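Local coordinates for uncharacterized protein YacP (Bacillus subtilis, PDB 5MQ8), which acts as an endoribonuclease, Rae1, in ribosome-dependent mRNA decay, and folds as a PIN-like NYN domain, at residues V51-L56 / I72-N77; Y9-A14 / H99-D104; K36-Q41 / N66-V71; R83-A88 / Q108-G113. One frame throughout, in Å; residues are numbered along the deposited sequence.

Interaction 1 of 4, residues V51-L56 / I72-N77; sequences VFDAHL and IFTKEN
The ring of Phe-73 takes CB of Phe-52 over one face, 3.6 Å above its plane and toward the rim, while CA of Ala-54 meets its edge. The two phenyl planes are inclined by 34° with centroids 5.5 Å apart, and they share the side of the sheet on which helix 23-44 packs over Phe-52. The edge of the His-55 imidazole meets O of Glu-76, to which NE2 makes a weak hydrogen bond. Beneath the rings, two parallel strands pair: Phe-52 N donates to Ile-72 O at 2.9 Å, and Thr-74 N to Phe-52 O at 3.0 Å. Where the strands end, Thr-74 adds a side-chain bond to its backbone one. With chi1 at 58°, OG1 faces the neighbouring loop and accepts from Ala-54 N at 3.1 Å in a nearly straight hydrogen bond (N-H...O 166°). Asp-53 OD1 closes an Asx turn on His-55 N. Thr-74 OG1 thus continues the link between the segments one step past the strand ends, with the weak His-55 bond further out.

Interaction 2 of 4, residues Y9-A14 / H99-D104; sequences YNMIGA and HVATSD
With CG anti to the backbone N (chi1 -170°), Asn-10 extends its amide from helix 8-14 to the loop just after strand 98-101, where OD1 accepts from Ser-103 N at 2.8 Å. The hydrogen bond is nearly straight (165°), but the donor sits above the carbonyl plane, 46° out of it. The other end of the amide, ND2, gives a hydrogen to a water 3.2 Å away, and that water in turn makes a weak bond to Ser-103 O. This is the C-terminal end of the strands of the parallel sheet in the PIN-like domain, where active sites of this fold commonly lie. Thr-102 OG1 accepts from Asp-104 N in an ST turn, and is also hydrogen-bonded to Asp-7 OD2. Met-11, bent at chi2 and chi3, curls its CE to 3.4 Å from Ala-101 O and 4.2 Å from Ala-101 CB. Behind these groups lies helix 121-145: Ala-121 touches both Asn-10 and Met-11, and its backbone N bonds to Ser-103 OG.

Interaction 3 of 4, residues K36-Q41 / N66-V71; sequences KMAEYQ and NHRVEV
A type I beta turn, Asn-66 to Val-69, leads into edge strand 70-73 and lies against helix 23-44, which packs on one side of the parallel sheet. Ala-38 is the helix residue at the middle of the contact. Its CB lies 3.5 Å from Asn-66 ND2 and 3.9 Å from Arg-68 CB, so the methyl touches both turn side chains. Val-69 adds a third contact: its CG2 comes to 3.3 Å from Ala-38 N and 3.8 Å from Ala-38 CB, while CG1 comes within 4.0 Å of Met-37 CB. Asn-66 also stiffens the turn from inside: OD1 accepts from Arg-68 N at 3.2 Å, in the carbonyl plane and on a lone pair, making an Asx turn. One helical turn after Ala-38 comes Gln-41. Its OE1 takes a hydrogen bond from Val-48 N and another, 3.2 Å long, from a water that also accepts from Glu-70 N. The guanidinium of Arg-68 has His-67 CE1 over one face, and its NH1 forms a salt bridge with Glu-162 of the second subunit, whose Leu-158 packs on Ala-38 and Arg-68. Within the chain, the contact joins the approach to an outer strand to a helix layered on one side of the parallel sheet, as in the alpha/beta/alpha sandwich of PIN-like domains.

Interaction 4 of 4, residues R83-A88 / Q108-G113; sequences RIEKLA and QWAIFG
Ile-84 begins the contact by pushing CD1 against the edge of the Trp-109 indole, in the ring plane and 3.9 Å from CZ3 and, equally, from CH2. Its other branch, CG2, lies 4.3 Å from CG2 of Ile-111. Next along helix 80-90, Glu-85 gives Ile-111 its backbone as well as its side chain: Glu-85 CA is 4.2 Å from Ile-111 CG1. Its carboxylate runs out alongside the loop, since CG is anti to the backbone N (chi1 -174°) and the chain stays extended beyond it. OE1 there comes to 3.5 Å from Ala-110 CB and accepts a hydrogen bond from Gln-114 NE2. The partner here is the connection between strands 98-101 and 117-119, folded at residues 110-113 into a short 3-10 segment that packs beside the helix on one side of the sheet. One turn on, Ala-88 turns its methyl toward Ile-111. There chi1 of -160° carries Ile-111 CG1 toward the helix, to 3.8 Å from Ala-88 CB, and chi2 of -140° turns CD1 onto the same methyl at 3.2 Å, tighter than usual van der Waals contact. Beneath the helix, Ile-84 and Ala-88 also meet Leu-5 of the central strand. The indole is fixed from its polar side as well, NE1 donating to Asp-104 OD2, while the backbone N of Trp-109 donates to Asp-81 OD2.

From the N terminus, the helix after strand 3-7 enters interaction 2, which closes the longest loop, back to strand 98-101; interactions 1 and 3 are nested inside it. These two cross each other, helix 23-44 meeting the turn before strand 70-73 while strand 47-52 pairs with that strand, and Phe-52 touches Val-71 between them. Interaction 4 starts within the same long loop but ends beyond it, so it crosses interaction 2, and it follows interactions 1 and 3 in series. Leu-87 of helix 80-90 rests on Val-51 and Ile-72, tying interaction 4 to interaction 1. Together they join the sheet to helices 8-14, 23-44 and 80-90.

Interaction 1 of 4, residues V51-L56 / I72-N77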
loop_
_atom_site.group_PDB
_atom_site.type_symbol
_atom_site.label_atom_id
_atom_site.label_comp_id
_atom_site.label_asym_id
_atom_site.label_seq_id
_atom_site.Cartn_x
_atom_site.Cartn_y
_atom_site.Cartn_z
ATOM N N VAL A 51 1.530 -25.697 5.382
ATOM C CA VAL A 51 1.502 -27.001 4.725
ATOM C C VAL A 51 0.199 -27.171 3.950
ATOM O O VAL A 51 -0.899 -27.143 4.521
ATOM C CB VAL A 51 1.775 -28.169 5.724
ATOM C CG1 VAL A 51 1.686 -29.538 5.039
ATOM C CG2 VAL A 51 3.130 -27.998 6.387
ATOM N N PHE A 52 0.334 -27.334 2.648
ATOM C CA PHE A 52 -0.781 -27.525 1.753
ATOM C C PHE A 52 -0.798 -28.948 1.224
ATOM O O PHE A 52 0.222 -29.459 0.746
ATOM C CB PHE A 52 -0.724 -26.546 0.572
ATOM C CG PHE A 52 -0.991 -25.101 0.914
ATOM C CD1 PHE A 52 -2.256 -24.684 1.320
ATOM C CD2 PHE A 52 0.003 -24.140 0.768
ATOM C CE1 PHE A 52 -2.511 -23.334 1.604
ATOM C CE2 PHE A 52 -0.256 -22.790 1.053
ATOM C CZ PHE A 52 -1.506 -22.401 1.478
ATOM N N ASP A 53 -1.971 -29.579 1.291
ATOM C CA ASP A 53 -2.171 -30.899 0.736
ATOM C C ASP A 53 -2.122 -30.678 -0.799
ATOM O O ASP A 53 -2.952 -29.939 -1.334
ATOM C CB ASP A 53 -3.545 -31.446 1.176
ATOM C CG ASP A 53 -3.807 -32.862 0.691
ATOM O OD1 ASP A 53 -3.865 -33.065 -0.547
ATOM O OD2 ASP A 53 -3.934 -33.766 1.548
ATOM N N ALA A 54 -1.110 -31.269 -1.478
ATOM C CA ALA A 54 -0.878 -31.119 -2.926
ATOM C C ALA A 54 -2.026 -31.601 -3.840
ATOM O O ALA A 54 -2.115 -31.152 -4.986
ATOM C CB ALA A 54 0.426 -31.799 -3.316
ATOM N N HIS A 55 -2.895 -32.503 -3.348
ATOM C CA HIS A 55 -4.041 -32.982 -4.128
ATOM C C HIS A 55 -5.259 -32.062 -4.063
ATOM O O HIS A 55 -6.161 -32.197 -4.898
ATOM C CB HIS A 55 -4.418 -34.422 -3.756
ATOM C CG HIS A 55 -3.414 -35.399 -4.268
ATOM N ND1 HIS A 55 -3.360 -35.742 -5.615
ATOM C CD2 HIS A 55 -2.385 -35.989 -3.623
ATOM C CE1 HIS A 55 -2.330 -36.559 -5.732
ATOM N NE2 HIS A 55 -1.708 -36.731 -4.561
ATOM N N LEU A 56 -5.288 -31.127 -3.092
ATOM C CA LEU A 56 -6.421 -30.208 -2.919
ATOM C C LEU A 56 -6.096 -28.748 -3.258
ATOM O O LEU A 56 -6.990 -27.997 -3.665
ATOM C CB LEU A 56 -6.981 -30.305 -1.487
ATOM C CG LEU A 56 -7.397 -31.701 -0.992
ATOM C CD1 LEU A 56 -7.307 -31.789 0.512
ATOM C CD2 LEU A 56 -8.795 -32.060 -1.464
ATOM N N ILE A 72 5.047 -25.370 2.155
ATOM C CA ILE A 72 5.396 -26.755 1.833
ATOM C C ILE A 72 4.192 -27.515 1.325
ATOM O O ILE A 72 3.128 -27.453 1.927
ATOM C CB ILE A 72 6.101 -27.461 3.037
ATOM C CG1 ILE A 72 7.513 -26.890 3.233
ATOM C CG2 ILE A 72 6.182 -28.992 2.852
ATOM C CD1 ILE A 72 8.123 -27.159 4.526
ATOM N N PHE A 73 4.356 -28.206 0.200
ATOM C CA PHE A 73 3.320 -29.052 -0.360
ATOM C C PHE A 73 3.640 -30.500 0.007
ATOM O O PHE A 73 4.815 -30.869 0.057
ATOM C CB PHE A 73 3.197 -28.851 -1.881
ATOM C CG PHE A 73 2.440 -27.596 -2.253
ATOM C CD1 PHE A 73 3.060 -26.355 -2.220
ATOM C CD2 PHE A 73 1.100 -27.652 -2.602
ATOM C CE1 PHE A 73 2.354 -25.188 -2.538
ATOM C CE2 PHE A 73 0.398 -26.487 -2.930
ATOM C CZ PHE A 73 1.031 -25.260 -2.884
ATOM N N THR A 74 2.606 -31.305 0.321
ATOM C CA THR A 74 2.800 -32.720 0.670
ATOM C C THR A 74 3.235 -33.523 -0.574
ATOM O O THR A 74 3.101 -33.033 -1.697
ATOM C CB THR A 74 1.519 -33.320 1.289
ATOM O OG1 THR A 74 0.429 -33.196 0.372
ATOM C CG2 THR A 74 1.165 -32.714 2.631
ATOM N N LYS A 75 3.780 -34.745 -0.365
ATOM C CA LYS A 75 4.134 -35.677 -1.441
ATOM C C LYS A 75 2.836 -36.378 -1.854
ATOM O O LYS A 75 1.801 -36.163 -1.212
ATOM C CB LYS A 75 5.149 -36.739 -0.961
ATOM C CG LYS A 75 6.546 -36.226 -0.633
ATOM C CD LYS A 75 7.548 -36.336 -1.784
ATOM C CE LYS A 75 8.229 -37.682 -1.852
ATOM N NZ LYS A 75 9.195 -37.744 -2.976
ATOM N N GLU A 76 2.923 -37.295 -2.844
ATOM C CA GLU A 76 1.817 -38.040 -3.466
ATOM C C GLU A 76 0.737 -38.614 -2.488
ATOM O O GLU A 76 -0.400 -38.148 -2.551
ATOM C CB GLU A 76 2.344 -39.143 -4.404
ATOM C CG GLU A 76 1.445 -39.364 -5.616
ATOM C CD GLU A 76 2.020 -40.250 -6.708
ATOM O OE1 GLU A 76 2.779 -39.732 -7.558
ATOM O OE2 GLU A 76 1.691 -41.459 -6.728
ATOM N N ASN A 77 1.047 -39.609 -1.636
ATOM C CA ASN A 77 0.006 -40.162 -0.746
ATOM C C ASN A 77 0.163 -39.713 0.702
ATOM O O ASN A 77 -0.265 -40.395 1.647
ATOM C CB ASN A 77 -0.069 -41.689 -0.868
ATOM C CG ASN A 77 -0.769 -42.151 -2.125
ATOM O OD1 ASN A 77 -0.143 -42.451 -3.146
ATOM N ND2 ASN A 77 -2.090 -42.207 -2.078
#

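Interaction 2 of 4, residues Y9-A14 / H99-D104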
loop_
_atom_site.group_PDB
_atom_site.type_symbol
_atom_site.label_atom_id
_atom_site.label_comp_id
_atom_site.label_asym_id
_atom_site.label_seq_id
_atom_site.Cartn_x
_atom_site.Cartn_y
_atom_site.Cartn_z
ATOM N N TYR A 9 -5.011 -26.134 3.838
ATOM C CA TYR A 9 -6.325 -26.494 3.277
ATOM C C TYR A 9 -7.442 -26.321 4.314
ATOM O O TYR A 9 -8.509 -25.815 3.975
ATOM C CB TYR A 9 -6.328 -27.933 2.702
ATOM C CG TYR A 9 -7.664 -28.325 2.108
ATOM C CD1 TYR A 9 -8.110 -27.764 0.912
ATOM C CD2 TYR A 9 -8.522 -29.192 2.781
ATOM C CE1 TYR A 9 -9.357 -28.095 0.374
ATOM C CE2 TYR A 9 -9.778 -29.520 2.260
ATOM C CZ TYR A 9 -10.181 -28.981 1.047
ATOM O OH TYR A 9 -11.400 -29.322 0.513
ATOM N N ASN A 10 -7.188 -26.724 5.565
ATOM C CA ASN A 10 -8.157 -26.586 6.641
ATOM C C ASN A 10 -8.544 -25.134 6.892
ATOM O O ASN A 10 -9.730 -24.868 7.109
ATOM C CB ASN A 10 -7.664 -27.236 7.926
ATOM C CG ASN A 10 -8.725 -27.328 8.994
ATOM O OD1 ASN A 10 -8.691 -26.616 10.003
ATOM N ND2 ASN A 10 -9.702 -28.198 8.781
ATOM N N MET A 11 -7.553 -24.195 6.865
ATOM C CA MET A 11 -7.808 -22.758 7.068
ATOM C C MET A 11 -8.684 -22.248 5.962
ATOM O O MET A 11 -9.663 -21.557 6.233
ATOM C CB MET A 11 -6.502 -21.926 7.145
ATOM C CG MET A 11 -5.595 -22.271 8.312
ATOM S SD MET A 11 -6.365 -22.298 9.958
ATOM C CE MET A 11 -6.388 -24.048 10.283
ATOM N N ILE A 12 -8.348 -22.612 4.719
ATOM C CA ILE A 12 -9.066 -22.230 3.503
ATOM C C ILE A 12 -10.564 -22.571 3.607
ATOM O O ILE A 12 -11.390 -21.701 3.374
ATOM C CB ILE A 12 -8.386 -22.813 2.234
ATOM C CG1 ILE A 12 -7.088 -22.041 1.905
ATOM C CG2 ILE A 12 -9.353 -22.810 1.030
ATOM C CD1 ILE A 12 -6.201 -22.645 0.774
ATOM N N GLY A 13 -10.876 -23.799 4.006
ATOM C CA GLY A 13 -12.248 -24.267 4.156
ATOM C C GLY A 13 -13.007 -23.708 5.347
ATOM O O GLY A 13 -14.240 -23.743 5.347
ATOM N N ALA A 14 -12.291 -23.185 6.371
ATOM C CA ALA A 14 -12.917 -22.683 7.594
ATOM C C ALA A 14 -13.051 -21.148 7.687
ATOM O O ALA A 14 -13.877 -20.674 8.456
ATOM C CB ALA A 14 -12.171 -23.218 8.805
ATOM N N HIS A 99 3.258 -25.285 17.692
ATOM C CA HIS A 99 1.822 -25.046 17.632
ATOM C C HIS A 99 1.361 -25.503 16.262
ATOM O O HIS A 99 2.061 -25.281 15.275
ATOM C CB HIS A 99 1.491 -23.568 17.833
ATOM C CG HIS A 99 1.907 -23.024 19.159
ATOM N ND1 HIS A 99 1.033 -22.998 20.234
ATOM C CD2 HIS A 99 3.087 -22.482 19.542
ATOM C CE1 HIS A 99 1.706 -22.452 21.231
ATOM N NE2 HIS A 99 2.946 -22.131 20.865
ATOM N N VAL A 100 0.204 -26.173 16.194
ATOM C CA VAL A 100 -0.353 -26.648 14.931
ATOM C C VAL A 100 -1.742 -26.065 14.753
ATOM O O VAL A 100 -2.635 -26.337 15.563
ATOM C CB VAL A 100 -0.349 -28.190 14.774
ATOM C CG1 VAL A 100 -0.869 -28.606 13.395
ATOM C CG2 VAL A 100 1.042 -28.774 15.027
ATOM N N ALA A 101 -1.930 -25.286 13.675
ATOM C CA ALA A 101 -3.224 -24.690 13.367
ATOM C C ALA A 101 -4.042 -25.635 12.487
ATOM O O ALA A 101 -3.718 -25.835 11.310
ATOM C CB ALA A 101 -3.045 -23.342 12.692
ATOM N N THR A 102 -5.085 -26.248 13.088
ATOM C CA THR A 102 -6.028 -27.176 12.444
ATOM C C THR A 102 -7.256 -27.445 13.317
ATOM O O THR A 102 -7.146 -27.586 14.539
ATOM C CB THR A 102 -5.352 -28.495 11.959
ATOM O OG1 THR A 102 -6.248 -29.188 11.089
ATOM C CG2 THR A 102 -4.889 -29.415 13.099
ATOM N N SER A 103 -8.424 -27.541 12.665
ATOM C CA SER A 103 -9.702 -27.914 13.281
ATOM C C SER A 103 -10.151 -29.283 12.733
ATOM O O SER A 103 -11.278 -29.704 12.994
ATOM C CB SER A 103 -10.768 -26.854 13.018
ATOM O OG SER A 103 -10.577 -25.765 13.901
ATOM N N ASP A 104 -9.269 -29.974 11.972
ATOM C CA ASP A 104 -9.574 -31.285 11.395
ATOM C C ASP A 104 -9.441 -32.401 12.417
ATOM O O ASP A 104 -8.451 -32.459 13.137
ATOM C CB ASP A 104 -8.692 -31.586 10.178
ATOM C CG ASP A 104 -8.879 -33.000 9.646
ATOM O OD1 ASP A 104 -9.883 -33.238 8.921
ATOM O OD2 ASP A 104 -8.066 -33.886 10.011
HETATM O O HOH W 1 -12.600 -28.974 9.985
#

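Interaction 3 of 4, residues K36-Q41 / N66-V71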
loop_
_atom_site.group_PDB
_atom_site.type_symbol
_atom_site.label_atom_id
_atom_site.label_comp_id
_atom_site.label_asym_id
_atom_site.label_seq_id
_atom_site.Cartn_x
_atom_site.Cartn_y
_atom_site.Cartn_z
ATOM N N LYS A 36 -1.639 -13.399 4.807
ATOM C CA LYS A 36 -2.085 -13.343 6.203
ATOM C C LYS A 36 -1.021 -13.929 7.134
ATOM O O LYS A 36 -0.762 -13.359 8.197
ATOM C CB LYS A 36 -3.427 -14.087 6.406
ATOM C CG LYS A 36 -4.647 -13.481 5.702
ATOM C CD LYS A 36 -4.859 -12.011 6.024
ATOM C CE LYS A 36 -4.694 -11.177 4.776
ATOM N NZ LYS A 36 -4.126 -9.831 5.063
ATOM N N MET A 37 -0.387 -15.043 6.714
ATOM C CA MET A 37 0.658 -15.695 7.492
ATOM C C MET A 37 1.974 -14.891 7.518
ATOM O O MET A 37 2.718 -15.002 8.494
ATOM C CB MET A 37 0.871 -17.162 7.075
ATOM C CG MET A 37 -0.316 -18.105 7.459
ATOM S SD MET A 37 -1.222 -17.781 9.006
ATOM C CE MET A 37 -0.106 -18.181 10.112
ATOM N N ALA A 38 2.235 -14.056 6.481
ATOM C CA ALA A 38 3.398 -13.162 6.422
ATOM C C ALA A 38 3.225 -12.097 7.499
ATOM O O ALA A 38 4.151 -11.868 8.262
ATOM C CB ALA A 38 3.507 -12.514 5.046
ATOM N N GLU A 39 2.007 -11.512 7.604
ATOM C CA GLU A 39 1.657 -10.523 8.618
ATOM C C GLU A 39 1.812 -11.112 10.030
ATOM O O GLU A 39 2.409 -10.458 10.886
ATOM C CB GLU A 39 0.229 -10.022 8.410
ATOM C CG GLU A 39 0.118 -8.994 7.310
ATOM C CD GLU A 39 -1.172 -8.992 6.521
ATOM O OE1 GLU A 39 -2.207 -9.446 7.057
ATOM O OE2 GLU A 39 -1.153 -8.509 5.368
ATOM N N TYR A 40 1.314 -12.361 10.248
ATOM C CA TYR A 40 1.393 -13.095 11.512
ATOM C C TYR A 40 2.849 -13.305 11.908
ATOM O O TYR A 40 3.198 -12.992 13.049
ATOM C CB TYR A 40 0.666 -14.456 11.420
ATOM C CG TYR A 40 0.534 -15.178 12.745
ATOM C CD1 TYR A 40 1.552 -16.003 13.219
ATOM C CD2 TYR A 40 -0.618 -15.059 13.513
ATOM C CE1 TYR A 40 1.449 -16.640 14.454
ATOM C CE2 TYR A 40 -0.750 -15.728 14.730
ATOM C CZ TYR A 40 0.290 -16.511 15.202
ATOM O OH TYR A 40 0.153 -17.162 16.412
ATOM N N GLN A 41 3.684 -13.843 10.978
ATOM C CA GLN A 41 5.105 -14.088 11.223
ATOM C C GLN A 41 5.815 -12.779 11.636
ATOM O O GLN A 41 6.513 -12.759 12.652
ATOM C CB GLN A 41 5.795 -14.723 9.997
ATOM C CG GLN A 41 7.316 -14.899 10.184
ATOM C CD GLN A 41 7.958 -16.113 9.571
ATOM O OE1 GLN A 41 7.396 -17.201 9.504
ATOM N NE2 GLN A 41 9.184 -15.954 9.123
ATOM N N ASN A 66 6.006 -15.224 -0.585
ATOM C CA ASN A 66 6.490 -14.307 0.446
ATOM C C ASN A 66 7.634 -14.923 1.250
ATOM O O ASN A 66 7.471 -16.001 1.822
ATOM C CB ASN A 66 5.332 -13.898 1.367
ATOM C CG ASN A 66 5.498 -12.542 1.997
ATOM O OD1 ASN A 66 6.484 -12.255 2.695
ATOM N ND2 ASN A 66 4.514 -11.681 1.785
ATOM N N HIS A 67 8.797 -14.239 1.271
ATOM C CA HIS A 67 10.010 -14.656 1.983
ATOM C C HIS A 67 9.760 -14.833 3.489
ATOM O O HIS A 67 10.532 -15.515 4.168
ATOM C CB HIS A 67 11.157 -13.659 1.722
ATOM C CG HIS A 67 10.927 -12.286 2.284
ATOM N ND1 HIS A 67 10.307 -11.293 1.542
ATOM C CD2 HIS A 67 11.244 -11.787 3.504
ATOM C CE1 HIS A 67 10.262 -10.233 2.335
ATOM N NE2 HIS A 67 10.817 -10.481 3.521
ATOM N N ARG A 68 8.676 -14.211 4.001
ATOM C CA ARG A 68 8.268 -14.282 5.402
ATOM C C ARG A 68 7.624 -15.628 5.723
ATOM O O ARG A 68 7.465 -15.942 6.897
ATOM C CB ARG A 68 7.249 -13.165 5.707
ATOM C CG ARG A 68 7.573 -12.275 6.909
ATOM C CD ARG A 68 8.293 -10.993 6.505
ATOM N NE ARG A 68 7.499 -10.124 5.632
ATOM C CZ ARG A 68 7.990 -9.068 4.988
ATOM N NH1 ARG A 68 9.264 -8.726 5.134
ATOM N NH2 ARG A 68 7.206 -8.334 4.213
ATOM N N VAL A 69 7.186 -16.393 4.708
ATOM C CA VAL A 69 6.464 -17.650 4.960
ATOM C C VAL A 69 7.038 -18.817 4.200
ATOM O O VAL A 69 7.077 -18.794 2.970
ATOM C CB VAL A 69 4.942 -17.538 4.642
ATOM C CG1 VAL A 69 4.159 -18.678 5.269
ATOM C CG2 VAL A 69 4.371 -16.211 5.075
ATOM N N GLU A 70 7.366 -19.881 4.922
ATOM C CA GLU A 70 7.786 -21.118 4.280
ATOM C C GLU A 70 6.491 -21.866 3.896
ATOM O O GLU A 70 5.617 -22.071 4.738
ATOM C CB GLU A 70 8.645 -21.957 5.227
ATOM C CG GLU A 70 9.258 -23.169 4.549
ATOM C CD GLU A 70 10.253 -23.951 5.378
ATOM O OE1 GLU A 70 10.672 -25.026 4.903
ATOM O OE2 GLU A 70 10.624 -23.496 6.484
ATOM N N VAL A 71 6.368 -22.228 2.623
ATOM C CA VAL A 71 5.207 -22.927 2.085
ATOM C C VAL A 71 5.659 -24.300 1.602
ATOM O O VAL A 71 6.557 -24.389 0.761
ATOM C CB VAL A 71 4.513 -22.090 0.979
ATOM C CG1 VAL A 71 3.440 -22.898 0.269
ATOM C CG2 VAL A 71 3.934 -20.793 1.553
HETATM O O HOH W 2 8.717 -19.232 7.354
#

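Interaction 4 of 4, residues R83-A88 / Q108-G113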
loop_
_atom_site.group_PDB
_atom_site.type_symbol
_atom_site.label_atom_id
_atom_site.label_comp_id
_atom_site.label_asym_id
_atom_site.label_seq_id
_atom_site.Cartn_x
_atom_site.Cartn_y
_atom_site.Cartn_z
ATOM N N ARG A 83 3.129 -34.582 7.106
ATOM C CA ARG A 83 4.171 -33.595 6.821
ATOM C C ARG A 83 4.414 -32.697 8.030
ATOM O O ARG A 83 5.563 -32.455 8.383
ATOM C CB ARG A 83 3.877 -32.792 5.538
ATOM C CG ARG A 83 4.944 -31.736 5.183
ATOM C CD ARG A 83 6.344 -32.306 4.972
ATOM N NE ARG A 83 6.363 -33.190 3.814
ATOM C CZ ARG A 83 7.109 -33.019 2.731
ATOM N NH1 ARG A 83 7.992 -32.028 2.671
ATOM N NH2 ARG A 83 7.010 -33.861 1.715
ATOM N N ILE A 84 3.336 -32.262 8.698
ATOM C CA ILE A 84 3.406 -31.437 9.901
ATOM C C ILE A 84 4.191 -32.176 11.018
ATOM O O ILE A 84 5.052 -31.566 11.660
ATOM C CB ILE A 84 2.003 -30.923 10.323
ATOM C CG1 ILE A 84 1.587 -29.746 9.415
ATOM C CG2 ILE A 84 1.974 -30.510 11.795
ATOM C CD1 ILE A 84 0.107 -29.390 9.394
ATOM N N GLU A 85 3.954 -33.494 11.181
ATOM C CA GLU A 85 4.687 -34.318 12.156
ATOM C C GLU A 85 6.197 -34.358 11.814
ATOM O O GLU A 85 7.018 -34.187 12.709
ATOM C CB GLU A 85 4.104 -35.744 12.201
ATOM C CG GLU A 85 4.707 -36.627 13.283
ATOM C CD GLU A 85 4.302 -38.087 13.226
ATOM O OE1 GLU A 85 4.052 -38.669 14.305
ATOM O OE2 GLU A 85 4.229 -38.650 12.109
ATOM N N LYS A 86 6.549 -34.574 10.531
ATOM C CA LYS A 86 7.937 -34.617 10.048
ATOM C C LYS A 86 8.626 -33.282 10.331
ATOM O O LYS A 86 9.742 -33.282 10.850
ATOM C CB LYS A 86 7.995 -34.935 8.548
ATOM C CG LYS A 86 7.799 -36.407 8.220
ATOM C CD LYS A 86 7.526 -36.601 6.742
ATOM C CE LYS A 86 6.926 -37.954 6.436
ATOM N NZ LYS A 86 6.522 -38.079 5.011
ATOM N N LEU A 87 7.938 -32.147 10.046
ATOM C CA LEU A 87 8.456 -30.799 10.295
ATOM C C LEU A 87 8.683 -30.539 11.776
ATOM O O LEU A 87 9.736 -30.024 12.138
ATOM C CB LEU A 87 7.528 -29.730 9.704
ATOM C CG LEU A 87 7.605 -29.577 8.197
ATOM C CD1 LEU A 87 6.332 -29.011 7.664
ATOM C CD2 LEU A 87 8.818 -28.735 7.787
ATOM N N ALA A 88 7.722 -30.927 12.633
ATOM C CA ALA A 88 7.837 -30.766 14.081
ATOM C C ALA A 88 8.981 -31.595 14.675
ATOM O O ALA A 88 9.607 -31.152 15.635
ATOM C CB ALA A 88 6.535 -31.138 14.755
ATOM N N GLN A 108 -5.214 -38.691 11.789
ATOM C CA GLN A 108 -4.622 -39.167 13.036
ATOM C C GLN A 108 -4.085 -38.072 13.928
ATOM O O GLN A 108 -4.315 -38.125 15.138
ATOM C CB GLN A 108 -3.525 -40.209 12.768
ATOM C CG GLN A 108 -3.993 -41.672 12.671
ATOM C CD GLN A 108 -5.265 -42.043 13.414
ATOM O OE1 GLN A 108 -6.380 -41.871 12.908
ATOM N NE2 GLN A 108 -5.124 -42.551 14.632
ATOM N N TRP A 109 -3.369 -37.074 13.339
ATOM C CA TRP A 109 -2.742 -35.964 14.070
ATOM C C TRP A 109 -1.883 -36.505 15.223
ATOM O O TRP A 109 -2.004 -36.056 16.361
ATOM C CB TRP A 109 -3.786 -34.920 14.523
ATOM C CG TRP A 109 -4.388 -34.185 13.362
ATOM C CD1 TRP A 109 -5.604 -34.414 12.791
ATOM C CD2 TRP A 109 -3.730 -33.208 12.537
ATOM N NE1 TRP A 109 -5.765 -33.618 11.683
ATOM C CE2 TRP A 109 -4.622 -32.878 11.491
ATOM C CE3 TRP A 109 -2.475 -32.564 12.589
ATOM C CZ2 TRP A 109 -4.290 -31.953 10.489
ATOM C CZ3 TRP A 109 -2.154 -31.634 11.606
ATOM C CH2 TRP A 109 -3.052 -31.345 10.566
ATOM N N ALA A 110 -1.031 -37.502 14.909
ATOM C CA ALA A 110 -0.125 -38.181 15.851
ATOM C C ALA A 110 0.795 -37.219 16.609
ATOM O O ALA A 110 1.170 -37.514 17.741
ATOM C CB ALA A 110 0.697 -39.229 15.120
ATOM N N ILE A 111 1.103 -36.041 16.011
ATOM C CA ILE A 111 1.951 -35.007 16.603
ATOM C C ILE A 111 1.359 -34.414 17.904
ATOM O O ILE A 111 2.115 -33.899 18.732
ATOM C CB ILE A 111 2.307 -33.916 15.551
ATOM C CG1 ILE A 111 3.563 -33.114 15.979
ATOM C CG2 ILE A 111 1.102 -33.008 15.198
ATOM C CD1 ILE A 111 3.495 -31.664 15.719
ATOM N N PHE A 112 0.025 -34.510 18.098
ATOM C CA PHE A 112 -0.619 -33.969 19.292
ATOM C C PHE A 112 -0.363 -34.824 20.550
ATOM O O PHE A 112 -0.704 -34.408 21.663
ATOM C CB PHE A 112 -2.111 -33.702 19.047
ATOM C CG PHE A 112 -2.369 -32.586 18.059
ATOM C CD1 PHE A 112 -1.625 -31.408 18.101
ATOM C CD2 PHE A 112 -3.384 -32.692 17.115
ATOM C CE1 PHE A 112 -1.851 -30.389 17.180
ATOM C CE2 PHE A 112 -3.617 -31.664 16.195
ATOM C CZ PHE A 112 -2.852 -30.519 16.236
ATOM N N GLY A 113 0.277 -35.980 20.351
ATOM C CA GLY A 113 0.725 -36.877 21.409
ATOM C C GLY A 113 2.231 -36.780 21.590
ATOM O O GLY A 113 2.816 -37.562 22.340
#